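Local coordinates for protein nucleocapsid (Crimean-congo hemorrhagic fever virus, PDB 4AKL) that binds single- and double-stranded RNA, probably takes part in packaging the viral genome, and probably cleaves double-stranded DNA without sequence specificity, at residues K244-N258 against V277-Y291. Sequence-based numbering, arbitrary orientation.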
# COMPACT_ATOMS: atom_id res chain seq x y z
N LYS A 244 -5.36 0.10 -20.56
CA LYS A 244 -5.99 1.45 -20.49
C LYS A 244 -5.89 2.27 -21.78
O LYS A 244 -6.78 3.07 -22.04
CB LYS A 244 -5.43 2.28 -19.32
CG LYS A 244 -6.06 2.00 -17.96
CD LYS A 244 -5.42 2.89 -16.90
CE LYS A 244 -5.93 2.59 -15.51
NZ LYS A 244 -5.28 3.47 -14.54
N GLY A 245 -4.83 2.08 -22.58
CA GLY A 245 -4.63 2.81 -23.86
C GLY A 245 -5.86 2.91 -24.76
O GLY A 245 -6.11 3.94 -25.40
N VAL A 246 -6.65 1.84 -24.80
CA VAL A 246 -7.89 1.79 -25.61
C VAL A 246 -8.81 3.01 -25.41
O VAL A 246 -9.38 3.53 -26.37
CB VAL A 246 -8.67 0.50 -25.29
CG1 VAL A 246 -10.05 0.56 -25.83
CG2 VAL A 246 -7.91 -0.71 -25.86
N PHE A 247 -8.97 3.49 -24.17
CA PHE A 247 -9.86 4.65 -23.90
C PHE A 247 -9.33 5.90 -24.58
O PHE A 247 -10.07 6.63 -25.23
CB PHE A 247 -10.06 4.88 -22.40
CG PHE A 247 -10.51 3.65 -21.66
CD1 PHE A 247 -11.67 2.98 -22.06
CD2 PHE A 247 -9.77 3.15 -20.58
CE1 PHE A 247 -12.10 1.83 -21.40
CE2 PHE A 247 -10.19 2.00 -19.90
CZ PHE A 247 -11.36 1.34 -20.31
N ASP A 248 -8.03 6.11 -24.43
CA ASP A 248 -7.34 7.21 -25.08
C ASP A 248 -7.59 7.09 -26.60
O ASP A 248 -8.06 8.03 -27.23
CB ASP A 248 -5.81 7.20 -24.80
CG ASP A 248 -5.41 6.53 -23.43
OD1 ASP A 248 -6.18 5.70 -22.90
OD2 ASP A 248 -4.33 6.84 -22.88
N GLU A 249 -7.31 5.91 -27.15
CA GLU A 249 -7.47 5.64 -28.58
C GLU A 249 -8.93 5.82 -29.06
O GLU A 249 -9.16 6.26 -30.20
CB GLU A 249 -6.99 4.22 -28.94
CG GLU A 249 -5.56 3.81 -28.52
CD GLU A 249 -4.49 4.80 -28.95
OE1 GLU A 249 -4.44 5.13 -30.16
OE2 GLU A 249 -3.69 5.24 -28.09
N ALA A 250 -9.90 5.46 -28.20
CA ALA A 250 -11.33 5.61 -28.54
C ALA A 250 -11.70 7.09 -28.64
O ALA A 250 -12.47 7.48 -29.54
CB ALA A 250 -12.21 4.92 -27.54
N LYS A 251 -11.18 7.89 -27.70
CA LYS A 251 -11.43 9.35 -27.68
C LYS A 251 -10.87 10.01 -28.94
O LYS A 251 -11.54 10.75 -29.59
CB LYS A 251 -10.84 9.99 -26.41
CG LYS A 251 -11.09 11.51 -26.27
CD LYS A 251 -10.81 11.99 -24.83
CE LYS A 251 -10.77 13.52 -24.72
NZ LYS A 251 -9.50 14.10 -25.26
N LYS A 252 -9.62 9.70 -29.26
CA LYS A 252 -8.97 10.16 -30.51
C LYS A 252 -9.79 9.80 -31.79
O LYS A 252 -9.90 10.58 -32.77
CB LYS A 252 -7.62 9.49 -30.60
CG LYS A 252 -6.72 9.87 -31.75
CD LYS A 252 -5.37 9.11 -31.62
CE LYS A 252 -4.49 9.71 -30.54
NZ LYS A 252 -3.17 8.98 -30.38
N THR A 253 -10.35 8.60 -31.78
CA THR A 253 -11.13 8.11 -32.91
C THR A 253 -12.37 8.94 -33.06
O THR A 253 -12.72 9.27 -34.16
CB THR A 253 -11.46 6.63 -32.75
OG1 THR A 253 -10.27 5.88 -32.99
CG2 THR A 253 -12.54 6.17 -33.75
N VAL A 254 -13.03 9.27 -31.93
CA VAL A 254 -14.26 10.05 -31.91
C VAL A 254 -13.97 11.49 -32.34
O VAL A 254 -14.79 12.07 -33.04
CB VAL A 254 -15.01 10.01 -30.52
CG1 VAL A 254 -16.28 10.84 -30.55
CG2 VAL A 254 -15.37 8.58 -30.15
N GLU A 255 -12.83 12.03 -31.94
CA GLU A 255 -12.39 13.36 -32.35
C GLU A 255 -12.11 13.35 -33.84
O GLU A 255 -12.39 14.33 -34.54
CB GLU A 255 -11.13 13.82 -31.58
CG GLU A 255 -11.34 14.09 -30.05
CD GLU A 255 -10.02 14.21 -29.24
OE1 GLU A 255 -8.91 14.15 -29.83
OE2 GLU A 255 -10.09 14.36 -27.98
N ALA A 256 -11.56 12.23 -34.33
CA ALA A 256 -11.33 12.06 -35.77
C ALA A 256 -12.67 12.11 -36.53
O ALA A 256 -12.77 12.77 -37.57
CB ALA A 256 -10.59 10.77 -36.04
N LEU A 257 -13.69 11.44 -35.98
CA LEU A 257 -15.05 11.44 -36.55
C LEU A 257 -15.62 12.86 -36.63
O LEU A 257 -16.22 13.27 -37.63
CB LEU A 257 -16.03 10.57 -35.71
CG LEU A 257 -17.48 10.47 -36.19
CD1 LEU A 257 -17.55 9.63 -37.49
CD2 LEU A 257 -18.48 9.92 -35.14
N ASN A 258 -15.46 13.60 -35.55
CA ASN A 258 -15.98 14.95 -35.46
C ASN A 258 -15.35 15.87 -36.53
O ASN A 258 -16.07 16.68 -37.13
CB ASN A 258 -15.79 15.49 -34.05
CG ASN A 258 -16.53 16.78 -33.81
OD1 ASN A 258 -17.72 16.89 -34.11
ND2 ASN A 258 -15.84 17.76 -33.27
N VAL A 277 -21.63 12.12 -32.02
CA VAL A 277 -20.36 12.45 -31.40
C VAL A 277 -20.55 12.56 -29.88
O VAL A 277 -19.81 11.92 -29.10
CB VAL A 277 -19.75 13.80 -31.92
CG1 VAL A 277 -18.68 14.36 -30.92
CG2 VAL A 277 -19.18 13.65 -33.33
N THR A 278 -21.55 13.36 -29.47
CA THR A 278 -21.90 13.51 -28.07
C THR A 278 -22.09 12.15 -27.42
O THR A 278 -21.52 11.90 -26.36
CB THR A 278 -23.19 14.36 -27.88
OG1 THR A 278 -22.95 15.67 -28.37
CG2 THR A 278 -23.60 14.47 -26.38
N ASN A 279 -22.86 11.27 -28.07
CA ASN A 279 -23.21 9.97 -27.50
C ASN A 279 -22.06 8.99 -27.38
O ASN A 279 -21.99 8.23 -26.40
CB ASN A 279 -24.36 9.33 -28.27
CG ASN A 279 -25.69 9.95 -27.94
OD1 ASN A 279 -25.87 10.58 -26.88
ND2 ASN A 279 -26.65 9.77 -28.83
N LEU A 280 -21.17 8.99 -28.36
CA LEU A 280 -19.97 8.16 -28.30
C LEU A 280 -19.12 8.57 -27.10
O LEU A 280 -18.55 7.70 -26.42
CB LEU A 280 -19.17 8.22 -29.61
CG LEU A 280 -19.68 7.28 -30.71
CD1 LEU A 280 -19.22 7.68 -32.14
CD2 LEU A 280 -19.26 5.83 -30.34
N LEU A 281 -19.03 9.89 -26.83
CA LEU A 281 -18.25 10.38 -25.66
C LEU A 281 -18.84 9.93 -24.32
O LEU A 281 -18.07 9.61 -23.40
CB LEU A 281 -18.06 11.90 -25.69
CG LEU A 281 -17.22 12.39 -26.89
CD1 LEU A 281 -17.21 13.93 -27.00
CD2 LEU A 281 -15.78 11.83 -26.79
N LYS A 282 -20.18 9.91 -24.19
CA LYS A 282 -20.84 9.37 -22.99
C LYS A 282 -20.42 7.91 -22.84
O LYS A 282 -20.08 7.47 -21.77
CB LYS A 282 -22.38 9.42 -23.06
CG LYS A 282 -23.01 10.75 -23.43
CD LYS A 282 -22.65 11.84 -22.48
CE LYS A 282 -23.38 13.14 -22.85
NZ LYS A 282 -23.67 13.96 -21.64
N HIS A 283 -20.45 7.18 -23.96
CA HIS A 283 -20.10 5.76 -23.90
C HIS A 283 -18.62 5.53 -23.56
O HIS A 283 -18.33 4.60 -22.82
CB HIS A 283 -20.50 5.02 -25.16
CG HIS A 283 -21.94 5.16 -25.53
ND1 HIS A 283 -22.94 5.24 -24.58
CD2 HIS A 283 -22.56 5.25 -26.74
CE1 HIS A 283 -24.11 5.37 -25.19
NE2 HIS A 283 -23.90 5.37 -26.50
N VAL A 284 -17.71 6.38 -24.06
CA VAL A 284 -16.26 6.24 -23.71
C VAL A 284 -15.96 6.56 -22.21
O VAL A 284 -15.16 5.84 -21.56
CB VAL A 284 -15.34 7.07 -24.64
CG1 VAL A 284 -13.86 7.03 -24.16
CG2 VAL A 284 -15.44 6.53 -26.05
N ALA A 285 -16.61 7.62 -21.70
CA ALA A 285 -16.52 7.97 -20.29
C ALA A 285 -17.12 6.82 -19.47
O ALA A 285 -16.49 6.37 -18.53
CB ALA A 285 -17.22 9.30 -19.99
N LYS A 286 -18.32 6.34 -19.85
CA LYS A 286 -18.98 5.24 -19.10
C LYS A 286 -18.11 3.96 -19.08
O LYS A 286 -18.07 3.23 -18.05
CB LYS A 286 -20.39 4.99 -19.65
CG LYS A 286 -21.25 3.97 -18.91
CD LYS A 286 -21.59 4.37 -17.46
CE LYS A 286 -22.38 3.24 -16.79
NZ LYS A 286 -22.70 3.47 -15.36
N ALA A 287 -17.41 3.69 -20.20
CA ALA A 287 -16.48 2.53 -20.28
C ALA A 287 -15.38 2.55 -19.19
O ALA A 287 -14.96 1.50 -18.69
CB ALA A 287 -15.83 2.42 -21.68
N GLN A 288 -14.94 3.75 -18.82
CA GLN A 288 -13.93 3.91 -17.73
C GLN A 288 -14.54 3.73 -16.34
O GLN A 288 -13.93 3.09 -15.48
CB GLN A 288 -13.20 5.25 -17.83
CG GLN A 288 -12.47 5.37 -19.18
CD GLN A 288 -11.76 6.68 -19.36
OE1 GLN A 288 -11.03 7.11 -18.49
NE2 GLN A 288 -12.00 7.34 -20.51
N GLU A 289 -15.74 4.28 -16.12
CA GLU A 289 -16.47 4.12 -14.84
C GLU A 289 -16.76 2.64 -14.50
O GLU A 289 -16.83 2.28 -13.34
CB GLU A 289 -17.79 4.94 -14.80
CG GLU A 289 -17.62 6.42 -15.18
CD GLU A 289 -18.73 7.34 -14.65
OE1 GLU A 289 -18.86 7.45 -13.40
OE2 GLU A 289 -19.45 7.96 -15.49
N LEU A 290 -16.93 1.79 -15.51
CA LEU A 290 -17.07 0.35 -15.30
C LEU A 290 -15.69 -0.27 -15.04
O LEU A 290 -15.51 -1.08 -14.11
CB LEU A 290 -17.73 -0.31 -16.49
CG LEU A 290 -19.17 0.18 -16.70
CD1 LEU A 290 -19.62 -0.13 -18.09
CD2 LEU A 290 -20.08 -0.44 -15.64
N TYR A 291 -14.73 0.11 -15.88
CA TYR A 291 -13.34 -0.37 -15.79
C TYR A 291 -12.74 -0.05 -14.44
O TYR A 291 -12.22 -0.94 -13.76
CB TYR A 291 -12.48 0.27 -16.88
CG TYR A 291 -11.07 -0.23 -16.88
CD1 TYR A 291 -10.74 -1.41 -17.54
CD2 TYR A 291 -10.05 0.47 -16.23
CE1 TYR A 291 -9.43 -1.90 -17.56
CE2 TYR A 291 -8.73 -0.00 -16.23
CZ TYR A 291 -8.43 -1.19 -16.90
OH TYR A 291 -7.15 -1.68 -16.92
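V277 meets N258 through its CG2 methyl, 3.6 Å from N258 OD1, a van der Waals contact in which the two side chains cross at about a right angle. L280 and L281 then receive V254 between them: V254 CG2 lies 3.9 Å from L280 CB, while CG1 leans on L281 CD2. L280 also sends CD1 to L257 CD2, 3.8 Å away. V284 faces A250, and A250 CB lies 3.9 Å from V284 CG2. A287, Q288 and Y291 line the F247 phenyl on the sides they reach. A287 touches ring atom CE1. Q288 CG lies nearly over the ring centre, 3.7 Å from the F247 centroid, a CH-pi contact, and the extended chain brings its amide alongside F247 CB, nearly coplanar with the ring. Y291 offers its own face to the F247 edge, with centroids 5.3 Å apart and planes at 71°; its CG, anti to the backbone N (chi1 -177°), carries the ring across the end of F247. The aliphatic chain of K244 crosses Y291 near CE2. Helix 230-242 packs against V246, F247 and H283. No hydrogen bond joins the segments, so apolar packing carries the contact. Axes of 245-258 and 277-291, 10.1 Å apart at 177°, define an antiparallel helical hairpin.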